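Local structure of vivid PAS protein VVD (Neurospora crassa, 3D72) at residues R89-S94 with V115-N120; N72-Q77 with V83-T88; H2-P7 with L43-T48. The protein senses blue light through a flavin cofactor held in its LOV-type PAS domain and, on light activation, forms a rapidly exchanging dimer. The protein carries 1 engineered substitution. All coordinates share one frame; numbering follows the deposited sequence.

Contact 1 (R89-S94 with V115-N120). With FAD (flavin-adenine dinucleotide), chain C.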
loop_
_atom_site.group_PDB
_atom_site.type_symbol
_atom_site.label_atom_id
_atom_site.label_comp_id
_atom_site.label_asym_id
_atom_site.label_seq_id
_atom_site.Cartn_x
_atom_site.Cartn_y
_atom_site.Cartn_z
ATOM N N ARG A 89 -31.388 5.155 17.189
ATOM C CA ARG A 89 -30.385 4.932 18.219
ATOM C C ARG A 89 -30.637 5.777 19.393
ATOM O O ARG A 89 -31.074 6.918 19.287
ATOM C CB ARG A 89 -28.976 5.206 17.706
ATOM C CG ARG A 89 -28.362 4.021 17.063
ATOM C CD ARG A 89 -29.160 3.609 15.853
ATOM N NE ARG A 89 -28.262 3.031 14.867
ATOM C CZ ARG A 89 -28.599 2.713 13.626
ATOM N NH1 ARG A 89 -27.688 2.201 12.817
ATOM N NH2 ARG A 89 -29.838 2.898 13.195
ATOM N N LYS A 90 -30.312 5.236 20.547
ATOM C CA LYS A 90 -30.599 6.044 21.653
ATOM C C LYS A 90 -29.370 6.714 22.258
ATOM O O LYS A 90 -29.481 7.414 23.243
ATOM C CB LYS A 90 -31.476 5.254 22.623
ATOM C CG LYS A 90 -30.843 4.277 23.579
ATOM C CD LYS A 90 -31.508 2.897 23.467
ATOM C CE LYS A 90 -32.978 2.951 23.059
ATOM N NZ LYS A 90 -33.520 1.586 22.835
ATOM N N TYR A 91 -28.206 6.523 21.644
ATOM C CA TYR A 91 -26.953 7.137 22.118
ATOM C C TYR A 91 -26.187 7.783 20.975
ATOM O O TYR A 91 -25.119 8.376 21.181
ATOM C CB TYR A 91 -26.080 6.077 22.772
ATOM C CG TYR A 91 -26.762 5.406 23.916
ATOM C CD1 TYR A 91 -27.240 6.159 24.987
ATOM C CD2 TYR A 91 -26.949 4.029 23.936
ATOM C CE1 TYR A 91 -27.889 5.556 26.058
ATOM C CE2 TYR A 91 -27.596 3.413 25.004
ATOM C CZ TYR A 91 -28.064 4.182 26.061
ATOM O OH TYR A 91 -28.700 3.582 27.119
ATOM N N VAL A 92 -26.715 7.654 19.791
ATOM C CA VAL A 92 -26.043 8.208 18.640
ATOM C C VAL A 92 -26.836 9.230 17.880
ATOM O O VAL A 92 -28.041 9.096 17.670
ATOM C CB VAL A 92 -25.620 7.094 17.693
ATOM C CG1 VAL A 92 -24.919 7.677 16.493
ATOM C CG2 VAL A 92 -24.709 6.127 18.429
ATOM N N ASP A 93 -26.120 10.279 17.474
ATOM C CA ASP A 93 -26.699 11.355 16.719
ATOM C C ASP A 93 -27.303 10.788 15.441
ATOM O O ASP A 93 -26.604 10.185 14.625
ATOM C CB ASP A 93 -25.600 12.358 16.379
ATOM C CG ASP A 93 -26.135 13.582 15.695
ATOM O OD1 ASP A 93 -26.698 13.442 14.594
ATOM O OD2 ASP A 93 -25.999 14.687 16.265
ATOM N N SER A 94 -28.608 10.979 15.267
ATOM C CA SER A 94 -29.288 10.474 14.085
ATOM C C SER A 94 -28.753 11.060 12.785
ATOM O O SER A 94 -28.647 10.355 11.784
ATOM C CB SER A 94 -30.793 10.729 14.186
ATOM O OG SER A 94 -31.397 9.830 15.100
ATOM N N VAL A 115 -20.386 8.153 18.369
ATOM C CA VAL A 115 -20.282 7.536 19.675
ATOM C C VAL A 115 -20.387 6.028 19.497
ATOM O O VAL A 115 -21.317 5.540 18.861
ATOM C CB VAL A 115 -21.401 8.022 20.619
ATOM C CG1 VAL A 115 -21.376 7.220 21.910
ATOM C CG2 VAL A 115 -21.208 9.501 20.922
ATOM N N ASN A 116 -19.410 5.308 20.041
ATOM C CA ASN A 116 -19.363 3.850 19.973
ATOM C C ASN A 116 -19.089 3.279 21.358
ATOM O O ASN A 116 -18.746 4.004 22.300
ATOM C CB ASN A 116 -18.258 3.374 19.011
ATOM C CG ASN A 116 -18.694 3.362 17.537
ATOM O OD1 ASN A 116 -17.931 2.936 16.670
ATOM N ND2 ASN A 116 -19.911 3.819 17.257
ATOM N N PHE A 117 -19.239 1.969 21.487
ATOM C CA PHE A 117 -19.018 1.308 22.765
ATOM C C PHE A 117 -18.190 0.042 22.593
ATOM O O PHE A 117 -18.426 -0.738 21.673
ATOM C CB PHE A 117 -20.366 0.953 23.405
ATOM C CG PHE A 117 -21.248 2.136 23.653
ATOM C CD1 PHE A 117 -21.191 2.822 24.862
ATOM C CD2 PHE A 117 -22.111 2.584 22.664
ATOM C CE1 PHE A 117 -21.975 3.952 25.076
ATOM C CE2 PHE A 117 -22.901 3.713 22.857
ATOM C CZ PHE A 117 -22.834 4.401 24.080
ATOM N N LYS A 118 -17.226 -0.139 23.479
ATOM C CA LYS A 118 -16.376 -1.311 23.441
ATOM C C LYS A 118 -17.203 -2.461 24.012
ATOM O O LYS A 118 -18.283 -2.251 24.566
ATOM C CB LYS A 118 -15.114 -1.064 24.265
ATOM C CG LYS A 118 -14.337 0.178 23.830
ATOM C CD LYS A 118 -12.989 0.244 24.512
ATOM C CE LYS A 118 -12.177 1.434 24.030
ATOM N NZ LYS A 118 -10.794 1.404 24.584
ATOM N N LYS A 119 -16.696 -3.708 23.866
ATOM C CA LYS A 119 -17.401 -4.888 24.346
ATOM C C LYS A 119 -17.798 -4.801 25.819
ATOM O O LYS A 119 -18.877 -5.258 26.207
ATOM C CB LYS A 119 -16.526 -6.135 24.127
ATOM C CG LYS A 119 -17.159 -7.462 24.580
ATOM C CD LYS A 119 -16.206 -8.634 24.347
ATOM C CE LYS A 119 -16.749 -9.930 24.935
ATOM N NZ LYS A 119 -18.081 -10.271 24.373
ATOM N N ASN A 120 -16.917 -4.234 26.634
ATOM C CA ASN A 120 -17.186 -4.102 28.060
ATOM C C ASN A 120 -18.112 -2.929 28.368
ATOM O O ASN A 120 -18.338 -2.599 29.534
ATOM C CB ASN A 120 -15.873 -3.959 28.844
ATOM C CG ASN A 120 -15.159 -2.643 28.582
ATOM O OD1 ASN A 120 -14.084 -2.396 29.129
ATOM N ND2 ASN A 120 -15.752 -1.791 27.760
HETATM P PA FAD C . -30.025 3.163 9.460
HETATM O O1A FAD C . -30.120 1.942 10.306
HETATM O O2A FAD C . -30.960 3.282 8.317
HETATM O O5B FAD C . -30.160 4.426 10.412
HETATM C C5B FAD C . -30.141 5.788 9.940
HETATM C C4B FAD C . -30.564 6.682 11.101
HETATM O O4B FAD C . -30.607 8.030 10.598
HETATM C C3B FAD C . -31.949 6.368 11.706
HETATM O O3B FAD C . -31.946 6.164 13.095
HETATM C C2B FAD C . -32.846 7.525 11.281
HETATM O O2B FAD C . -33.803 7.978 12.203
HETATM C C1B FAD C . -31.891 8.629 10.818
HETATM N N9A FAD C . -32.264 9.254 9.563
HETATM C C8A FAD C . -32.405 8.662 8.339
HETATM N N7A FAD C . -32.767 9.481 7.379
HETATM C C5A FAD C . -32.898 10.698 8.025
HETATM C C6A FAD C . -33.262 12.005 7.541
HETATM N N6A FAD C . -33.578 12.218 6.260
HETATM N N1A FAD C . -33.298 13.035 8.434
HETATM C C2A FAD C . -32.974 12.783 9.732
HETATM N N3A FAD C . -32.609 11.608 10.296
HETATM C C4A FAD C . -32.602 10.578 9.343
HETATM N N1 FAD C . -20.385 2.531 12.347
HETATM C C2 FAD C . -19.942 2.688 13.620
HETATM O O2 FAD C . -20.678 3.100 14.536
HETATM N N3 FAD C . -18.603 2.397 13.925
HETATM C C4 FAD C . -17.659 1.920 13.014
HETATM O O4 FAD C . -16.484 1.702 13.388
HETATM C C4X FAD C . -18.125 1.772 11.691
HETATM N N5 FAD C . -17.238 1.285 10.712
HETATM C C5X FAD C . -17.720 1.138 9.423
HETATM C C6 FAD C . -16.835 0.644 8.415
HETATM C C7 FAD C . -17.256 0.440 7.122
HETATM C C7M FAD C . -16.219 -0.071 6.112
HETATM C C8 FAD C . -18.607 0.669 6.763
HETATM C C8M FAD C . -19.140 0.439 5.363
HETATM C C9 FAD C . -19.516 1.173 7.762
HETATM C C9A FAD C . -19.103 1.404 9.086
HETATM N N10 FAD C . -19.985 1.920 10.121
HETATM C C10 FAD C . -19.504 2.050 11.405
HETATM C "C1'" FAD C . -21.400 2.298 9.852
HETATM C "C2'" FAD C . -22.505 1.271 9.895
HETATM O "O2'" FAD C . -22.009 0.041 9.356
HETATM C "C3'" FAD C . -23.707 1.856 9.115
HETATM O "O3'" FAD C . -23.303 2.091 7.767
HETATM C "C4'" FAD C . -24.225 3.202 9.723
HETATM O "O4'" FAD C . -24.748 2.959 11.015
HETATM C "C5'" FAD C . -25.296 3.880 8.852
HETATM O "O5'" FAD C . -26.105 2.915 8.161
HETATM P P FAD C . -27.339 2.181 8.838
HETATM O O1P FAD C . -27.644 1.036 7.977
HETATM O O2P FAD C . -27.046 1.870 10.259
HETATM O O3P FAD C . -28.579 3.199 8.797
HETATM O O HOH W 1 -22.755 10.229 17.930
#

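Contact 2 (N72-Q77 with V83-T88). With FAD (flavin-adenine dinucleotide), chain C.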
loop_
_atom_site.group_PDB
_atom_site.type_symbol
_atom_site.label_atom_id
_atom_site.label_comp_id
_atom_site.label_asym_id
_atom_site.label_seq_id
_atom_site.Cartn_x
_atom_site.Cartn_y
_atom_site.Cartn_z
ATOM N N ASN A 72 -22.900 -6.156 10.441
ATOM C CA ASN A 72 -22.800 -4.771 9.999
ATOM C C ASN A 72 -22.162 -4.077 11.201
ATOM O O ASN A 72 -22.476 -4.386 12.344
ATOM C CB ASN A 72 -24.184 -4.192 9.716
ATOM C CG ASN A 72 -24.125 -2.759 9.242
ATOM O OD1 ASN A 72 -23.956 -1.832 10.041
ATOM N ND2 ASN A 72 -24.252 -2.568 7.938
ATOM N N CYS A 73 -21.263 -3.140 10.943
ATOM C CA CYS A 73 -20.553 -2.474 12.019
ATOM C C CYS A 73 -21.391 -1.617 12.957
ATOM O O CYS A 73 -20.883 -1.156 13.974
ATOM C CB CYS A 73 -19.425 -1.637 11.426
ATOM S SG CYS A 73 -18.024 -1.354 12.571
ATOM N N ARG A 74 -22.664 -1.407 12.641
ATOM C CA ARG A 74 -23.488 -0.571 13.510
ATOM C C ARG A 74 -23.634 -1.118 14.927
ATOM O O ARG A 74 -24.070 -0.387 15.817
ATOM C CB ARG A 74 -24.885 -0.347 12.906
ATOM C CG ARG A 74 -25.783 -1.574 12.921
ATOM C CD ARG A 74 -27.213 -1.216 12.499
ATOM N NE ARG A 74 -27.336 -0.980 11.062
ATOM C CZ ARG A 74 -27.396 -1.935 10.140
ATOM N NH1 ARG A 74 -27.504 -1.610 8.855
ATOM N NH2 ARG A 74 -27.368 -3.211 10.494
ATOM N N PHE A 75 -23.269 -2.380 15.153
ATOM C CA PHE A 75 -23.400 -2.943 16.500
ATOM C C PHE A 75 -22.582 -2.170 17.532
ATOM O O PHE A 75 -22.866 -2.233 18.719
ATOM C CB PHE A 75 -23.005 -4.430 16.525
ATOM C CG PHE A 75 -21.533 -4.683 16.348
ATOM C CD1 PHE A 75 -20.661 -4.616 17.435
ATOM C CD2 PHE A 75 -21.017 -5.007 15.094
ATOM C CE1 PHE A 75 -19.301 -4.859 17.275
ATOM C CE2 PHE A 75 -19.654 -5.251 14.929
ATOM C CZ PHE A 75 -18.796 -5.181 16.016
ATOM N N LEU A 76 -21.567 -1.440 17.077
ATOM C CA LEU A 76 -20.733 -0.665 17.988
ATOM C C LEU A 76 -21.494 0.532 18.554
ATOM O O LEU A 76 -21.041 1.164 19.506
ATOM C CB LEU A 76 -19.468 -0.160 17.270
ATOM C CG LEU A 76 -18.415 -1.205 16.880
ATOM C CD1 LEU A 76 -17.288 -0.535 16.099
ATOM C CD2 LEU A 76 -17.859 -1.867 18.128
ATOM N N GLN A 77 -22.646 0.843 17.970
ATOM C CA GLN A 77 -23.422 1.990 18.422
ATOM C C GLN A 77 -24.211 1.765 19.700
ATOM O O GLN A 77 -24.862 2.683 20.194
ATOM C CB GLN A 77 -24.335 2.461 17.292
ATOM C CG GLN A 77 -23.557 3.163 16.180
ATOM C CD GLN A 77 -24.226 3.059 14.834
ATOM O OE1 GLN A 77 -25.453 2.926 14.741
ATOM N NE2 GLN A 77 -23.424 3.135 13.768
ATOM N N VAL A 83 -28.071 -3.439 17.854
ATOM C CA VAL A 83 -28.628 -2.318 17.109
ATOM C C VAL A 83 -29.331 -2.805 15.850
ATOM O O VAL A 83 -28.688 -3.233 14.895
ATOM C CB VAL A 83 -27.537 -1.308 16.689
ATOM C CG1 VAL A 83 -28.185 -0.083 16.059
ATOM C CG2 VAL A 83 -26.702 -0.915 17.888
ATOM N N LYS A 84 -30.658 -2.736 15.853
ATOM C CA LYS A 84 -31.434 -3.172 14.702
ATOM C C LYS A 84 -31.417 -2.114 13.601
ATOM O O LYS A 84 -31.422 -0.914 13.872
ATOM C CB LYS A 84 -32.876 -3.469 15.127
ATOM C CG LYS A 84 -33.009 -4.552 16.201
ATOM C CD LYS A 84 -32.407 -5.897 15.769
ATOM C CE LYS A 84 -30.903 -5.970 16.028
ATOM N NZ LYS A 84 -30.326 -7.287 15.634
ATOM N N PRO A 85 -31.385 -2.553 12.335
ATOM C CA PRO A 85 -31.366 -1.636 11.193
ATOM C C PRO A 85 -32.606 -0.748 11.202
ATOM O O PRO A 85 -33.687 -1.207 11.556
ATOM C CB PRO A 85 -31.361 -2.583 9.994
ATOM C CG PRO A 85 -30.707 -3.813 10.528
ATOM C CD PRO A 85 -31.319 -3.953 11.885
ATOM N N LYS A 86 -32.441 0.512 10.808
ATOM C CA LYS A 86 -33.536 1.487 10.742
ATOM C C LYS A 86 -33.990 1.979 12.117
ATOM O O LYS A 86 -34.811 2.893 12.214
ATOM C CB LYS A 86 -34.760 0.893 10.021
ATOM C CG LYS A 86 -34.478 -0.055 8.856
ATOM C CD LYS A 86 -34.115 0.657 7.567
ATOM C CE LYS A 86 -32.713 1.227 7.617
ATOM N NZ LYS A 86 -31.670 0.184 7.851
ATOM N N SER A 87 -33.465 1.376 13.179
ATOM C CA SER A 87 -33.852 1.763 14.531
ATOM C C SER A 87 -33.334 3.143 14.912
ATOM O O SER A 87 -32.312 3.605 14.398
ATOM C CB SER A 87 -33.319 0.760 15.549
ATOM O OG SER A 87 -31.929 0.947 15.739
ATOM N N THR A 88 -34.043 3.801 15.826
ATOM C CA THR A 88 -33.611 5.105 16.283
ATOM C C THR A 88 -32.653 4.825 17.417
ATOM O O THR A 88 -33.037 4.288 18.476
ATOM C CB THR A 88 -34.786 5.963 16.778
ATOM O OG1 THR A 88 -35.738 6.117 15.717
ATOM C CG2 THR A 88 -34.293 7.342 17.190
HETATM P PA FAD C . -30.025 3.163 9.460
HETATM O O1A FAD C . -30.120 1.942 10.306
HETATM O O2A FAD C . -30.960 3.282 8.317
HETATM O O5B FAD C . -30.160 4.426 10.412
HETATM C C5B FAD C . -30.141 5.788 9.940
HETATM C C4B FAD C . -30.564 6.682 11.101
HETATM O O4B FAD C . -30.607 8.030 10.598
HETATM C C3B FAD C . -31.949 6.368 11.706
HETATM O O3B FAD C . -31.946 6.164 13.095
HETATM C C2B FAD C . -32.846 7.525 11.281
HETATM O O2B FAD C . -33.803 7.978 12.203
HETATM C C1B FAD C . -31.891 8.629 10.818
HETATM N N9A FAD C . -32.264 9.254 9.563
HETATM C C8A FAD C . -32.405 8.662 8.339
HETATM N N7A FAD C . -32.767 9.481 7.379
HETATM C C5A FAD C . -32.898 10.698 8.025
HETATM C C6A FAD C . -33.262 12.005 7.541
HETATM N N6A FAD C . -33.578 12.218 6.260
HETATM N N1A FAD C . -33.298 13.035 8.434
HETATM C C2A FAD C . -32.974 12.783 9.732
HETATM N N3A FAD C . -32.609 11.608 10.296
HETATM C C4A FAD C . -32.602 10.578 9.343
HETATM N N1 FAD C . -20.385 2.531 12.347
HETATM C C2 FAD C . -19.942 2.688 13.620
HETATM O O2 FAD C . -20.678 3.100 14.536
HETATM N N3 FAD C . -18.603 2.397 13.925
HETATM C C4 FAD C . -17.659 1.920 13.014
HETATM O O4 FAD C . -16.484 1.702 13.388
HETATM C C4X FAD C . -18.125 1.772 11.691
HETATM N N5 FAD C . -17.238 1.285 10.712
HETATM C C5X FAD C . -17.720 1.138 9.423
HETATM C C6 FAD C . -16.835 0.644 8.415
HETATM C C7 FAD C . -17.256 0.440 7.122
HETATM C C7M FAD C . -16.219 -0.071 6.112
HETATM C C8 FAD C . -18.607 0.669 6.763
HETATM C C8M FAD C . -19.140 0.439 5.363
HETATM C C9 FAD C . -19.516 1.173 7.762
HETATM C C9A FAD C . -19.103 1.404 9.086
HETATM N N10 FAD C . -19.985 1.920 10.121
HETATM C C10 FAD C . -19.504 2.050 11.405
HETATM C "C1'" FAD C . -21.400 2.298 9.852
HETATM C "C2'" FAD C . -22.505 1.271 9.895
HETATM O "O2'" FAD C . -22.009 0.041 9.356
HETATM C "C3'" FAD C . -23.707 1.856 9.115
HETATM O "O3'" FAD C . -23.303 2.091 7.767
HETATM C "C4'" FAD C . -24.225 3.202 9.723
HETATM O "O4'" FAD C . -24.748 2.959 11.015
HETATM C "C5'" FAD C . -25.296 3.880 8.852
HETATM O "O5'" FAD C . -26.105 2.915 8.161
HETATM P P FAD C . -27.339 2.181 8.838
HETATM O O1P FAD C . -27.644 1.036 7.977
HETATM O O2P FAD C . -27.046 1.870 10.259
HETATM O O3P FAD C . -28.579 3.199 8.797
HETATM O O HOH W 2 -27.336 -4.625 12.973
#

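Contact 3 (H2-P7 with L43-T48)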
loop_
_atom_site.group_PDB
_atom_site.type_symbol
_atom_site.label_atom_id
_atom_site.label_comp_id
_atom_site.label_asym_id
_atom_site.label_seq_id
_atom_site.Cartn_x
_atom_site.Cartn_y
_atom_site.Cartn_z
ATOM N N HIS A 2 -25.810 -14.283 6.851
ATOM C CA HIS A 2 -25.181 -15.538 6.385
ATOM C C HIS A 2 -24.065 -15.183 5.429
ATOM O O HIS A 2 -23.962 -15.695 4.313
ATOM C CB HIS A 2 -26.221 -16.408 5.691
ATOM C CG HIS A 2 -27.373 -16.755 6.576
ATOM N ND1 HIS A 2 -27.241 -17.583 7.671
ATOM C CD2 HIS A 2 -28.647 -16.300 6.601
ATOM C CE1 HIS A 2 -28.382 -17.617 8.333
ATOM N NE2 HIS A 2 -29.252 -16.845 7.705
ATOM N N THR A 3 -23.211 -14.300 5.907
ATOM C CA THR A 3 -22.103 -13.806 5.129
ATOM C C THR A 3 -21.108 -14.867 4.667
ATOM O O THR A 3 -20.794 -15.810 5.395
ATOM C CB THR A 3 -21.385 -12.726 5.933
ATOM O OG1 THR A 3 -22.355 -11.781 6.403
ATOM C CG2 THR A 3 -20.353 -12.020 5.077
ATOM N N LEU A 4 -20.632 -14.702 3.438
ATOM C CA LEU A 4 -19.646 -15.600 2.859
ATOM C C LEU A 4 -18.322 -14.844 2.852
ATOM O O LEU A 4 -18.306 -13.616 2.724
ATOM C CB LEU A 4 -20.026 -15.971 1.426
ATOM C CG LEU A 4 -21.277 -16.837 1.259
ATOM C CD1 LEU A 4 -21.646 -16.930 -0.214
ATOM C CD2 LEU A 4 -21.027 -18.220 1.858
ATOM N N TYR A 5 -17.219 -15.570 2.995
ATOM C CA TYR A 5 -15.907 -14.945 3.007
ATOM C C TYR A 5 -15.051 -15.465 1.867
ATOM O O TYR A 5 -15.051 -16.662 1.568
ATOM C CB TYR A 5 -15.219 -15.193 4.352
ATOM C CG TYR A 5 -16.079 -14.790 5.531
ATOM C CD1 TYR A 5 -16.863 -15.731 6.201
ATOM C CD2 TYR A 5 -16.142 -13.460 5.953
ATOM C CE1 TYR A 5 -17.683 -15.363 7.257
ATOM C CE2 TYR A 5 -16.963 -13.082 7.010
ATOM C CZ TYR A 5 -17.731 -14.037 7.658
ATOM O OH TYR A 5 -18.547 -13.673 8.707
ATOM N N ALA A 6 -14.336 -14.555 1.219
ATOM C CA ALA A 6 -13.470 -14.902 0.101
ATOM C C ALA A 6 -12.430 -15.949 0.465
ATOM O O ALA A 6 -11.621 -15.755 1.366
ATOM C CB ALA A 6 -12.772 -13.649 -0.417
ATOM N N PRO A 7 -12.455 -17.097 -0.216
ATOM C CA PRO A 7 -11.438 -18.084 0.135
ATOM C C PRO A 7 -10.115 -17.465 -0.318
ATOM O O PRO A 7 -10.055 -16.866 -1.386
ATOM C CB PRO A 7 -11.838 -19.309 -0.686
ATOM C CG PRO A 7 -12.537 -18.712 -1.879
ATOM C CD PRO A 7 -13.359 -17.600 -1.268
ATOM N N LEU A 43 -19.849 -4.532 0.097
ATOM C CA LEU A 43 -21.000 -3.771 -0.358
ATOM C C LEU A 43 -22.023 -4.611 -1.098
ATOM O O LEU A 43 -23.188 -4.220 -1.204
ATOM C CB LEU A 43 -20.550 -2.631 -1.275
ATOM C CG LEU A 43 -19.667 -1.559 -0.634
ATOM C CD1 LEU A 43 -19.136 -0.617 -1.705
ATOM C CD2 LEU A 43 -20.466 -0.803 0.409
ATOM N N LYS A 44 -21.588 -5.763 -1.598
ATOM C CA LYS A 44 -22.455 -6.644 -2.368
ATOM C C LYS A 44 -23.076 -7.819 -1.637
ATOM O O LYS A 44 -23.627 -8.727 -2.272
ATOM C CB LYS A 44 -21.706 -7.126 -3.611
ATOM C CG LYS A 44 -21.878 -6.213 -4.821
ATOM C CD LYS A 44 -21.770 -4.740 -4.460
ATOM C CE LYS A 44 -22.089 -3.857 -5.661
ATOM N NZ LYS A 44 -21.996 -2.411 -5.322
ATOM N N GLN A 45 -22.977 -7.831 -0.313
ATOM C CA GLN A 45 -23.619 -8.885 0.459
ATOM C C GLN A 45 -24.646 -8.210 1.347
ATOM O O GLN A 45 -24.538 -7.021 1.636
ATOM C CB GLN A 45 -22.615 -9.683 1.295
ATOM C CG GLN A 45 -21.813 -10.682 0.468
ATOM C CD GLN A 45 -21.079 -11.697 1.318
ATOM O OE1 GLN A 45 -21.688 -12.604 1.897
ATOM N NE2 GLN A 45 -19.761 -11.547 1.410
ATOM N N LYS A 46 -25.641 -8.969 1.779
ATOM C CA LYS A 46 -26.706 -8.419 2.602
ATOM C C LYS A 46 -26.244 -7.652 3.828
ATOM O O LYS A 46 -25.544 -8.183 4.677
ATOM C CB LYS A 46 -27.655 -9.533 3.044
ATOM C CG LYS A 46 -28.596 -9.114 4.143
ATOM C CD LYS A 46 -30.030 -9.269 3.727
ATOM C CE LYS A 46 -30.906 -9.424 4.950
ATOM N NZ LYS A 46 -30.521 -10.656 5.698
ATOM N N ASP A 47 -26.670 -6.395 3.894
ATOM C CA ASP A 47 -26.381 -5.481 4.990
ATOM C C ASP A 47 -24.914 -5.128 5.205
ATOM O O ASP A 47 -24.475 -4.964 6.341
ATOM C CB ASP A 47 -26.992 -6.011 6.290
ATOM C CG ASP A 47 -27.322 -4.896 7.280
ATOM O OD1 ASP A 47 -27.456 -3.725 6.844
ATOM O OD2 ASP A 47 -27.468 -5.196 8.484
ATOM N N THR A 48 -24.178 -5.010 4.102
ATOM C CA THR A 48 -22.768 -4.608 4.110
ATOM C C THR A 48 -21.968 -5.164 5.289
ATOM O O THR A 48 -21.478 -4.416 6.147
ATOM C CB THR A 48 -22.687 -3.060 4.113
ATOM O OG1 THR A 48 -23.682 -2.540 3.211
ATOM C CG2 THR A 48 -21.320 -2.593 3.679
HETATM O O HOH W 3 -24.309 -10.757 4.549
#

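Contact 1 (R89-S94 with V115-N120)
Val115 O is met from both segments: Asn116 ND2 donates to it over 2.7 Å, coming from above the carbonyl plane, and Val92 CG2 rests against the same oxygen at 3.5 Å. No direct hydrogen bond joins 89-94 to 115-120. Instead a water accepts from Val115 N and, weakly, from Asp93 N; the carboxylate of Asp93, at the N-cap, caps the start of helix 94-106. Farther along the strand, the ring of Phe117 presents its edge to Tyr91, with CZ 3.9 Å from the Tyr91 CB, the closest approach of the pair. The two rings are inclined at 66° in an oblique pair; with chi1 of Tyr91 at -58° its CG stands beside the backbone N.

Both segments reach the flavin cofactor by polar side chains. Asn116, whose CB points away from the loop, offers its amide to the isoalloxazine edge: OD1 accepts from FAD N3 at 2.9 Å along an almost straight bond of 173°, while ND2 donates to FAD O2, also at 2.9 Å. Asn126 donates to OD1 as well. A leucine in place of Asn116 would probably leave FAD N3 and O2 without these mates and the flavin edge less firmly oriented. Arg89 addresses the pyrophosphate in the middle of the cofactor. Its NH1 donates to FAD O2P at 2.7 Å and its NH2 to FAD O1A at 3.1 Å, the latter oxygen lying in the guanidinium plane. Asparagine at the pyrimidine edge of a flavin, displayed from a strand of the antiparallel sheet, is characteristic of the LOV photoreceptor pocket.

Contact 2 (N72-Q77 with V83-T88)
Arg74 reaches past Val83 and Pro85 to the FAD phosphates. Its CB lies 3.8 Å from FAD O4' and its CG faces Val83. CD approaches Val83 O at 3.5 Å, and there the chain bends (chi3 75°), swinging the guanidinium toward the pyrophosphate. NE donates to FAD O2P at 3.0 Å, and NH1 to FAD O1P at 2.8 Å in a nearly straight bond (176°). NH2 turns to the protein: it gives a hydrogen bond to a water that in turn donates to Val83 O, and pairs with Asp47 in a salt bridge. Pro85 crosses over one face of the group, its CG 3.4 Å from NH2, while Asn72 OD1 sits over the opposite face. That same OD1 accepts from Arg74 N, closing an Asx turn. Behind the arginine, Val83 CG2 packs on Arg74 O at 3.4 Å. Nearby, Gln77 NE2 donates to FAD O2 and O4', its OE1 being taken by Arg89, and Cys73 SG stands 3.2 Å from FAD C4X, a placement consistent with the light-driven cysteinyl adduct of LOV domains. With Lys86 N also donating to FAD O1A, the chemistry implies that Arg74, sandwiched between Pro85 and Asn72 OD1, probably shares the balancing of the phosphate charge with Arg89.

Contact 3 (H2-P7 with L43-T48)
Gln45 grips the backbone of Leu4 with both ends of its side-chain amide. Leu4 N donates to Gln45 OE1 at 2.8 Å, in the carbonyl plane and on a lone pair, and the bond is almost straight at 176°. In return, Gln45 NE2 donates to Leu4 O over 2.9 Å; that oxygen lies close to the amide plane of the glutamine, although the donor is tilted from the plane of the Leu4 carbonyl. Together the two bonds satisfy N and O of a single residue, much as a neighbouring strand would, and they fix the rotation of the amide. The side chain gets there by stretching out beyond CG (chi2 -166°). The remaining hydrogen of NE2 has a partner in Asp42, at the end of strand 38-42.

Around this pair the contact becomes softer. Thr3 crosses the glutamine obliquely, its CG2 3.5 Å from Gln45 OE1, and Leu4 CB approaches the same oxygen at 3.8 Å. The hydroxyl of Thr3 turns elsewhere: its strongest partner is Gly70 O, and it also meets a water, 2.9 Å from Thr3 OG1, which donates to Lys46 O. Thr3 further packs on Pro49 and Val51, so the N-terminal stretch also lies against strand 50-53. On the other side of the contact, residues Gln45 to Thr48 form a type II beta turn, closed by Thr48 N donating to Gln45 O at 3.2 Å.

Between the two segments, then, the polar link is a neutral amide and a water, with little apolar burial: a directional two-bond pairing at the surface of the PAS core that depends on hydrogen bonds more than on hydrophobic packing.

How the contacts relate
Contacts 1 and 2 are partly buried and share the flavin pocket, whereas contact 3 is a surface attachment whose nearest atoms lie about 8 Å from contact 1. The first two touch directly: Phe117 N meets Leu76 O, and Arg89 NE meets Gln77 OE1, so the edge strand 110-117 and the loop leading to helix 94-106 are tied together, and both contribute to the pocket. Contact 2 bonds the phosphates, the ribityl chain and the flavin; contact 1 adds a second arginine and an amide at the flavin edge. Contact 3 depends on neutral hydrogen bonds, but its turn reaches contact 2 through the salt bridge of Asp47 with Arg74, linking periphery to pocket.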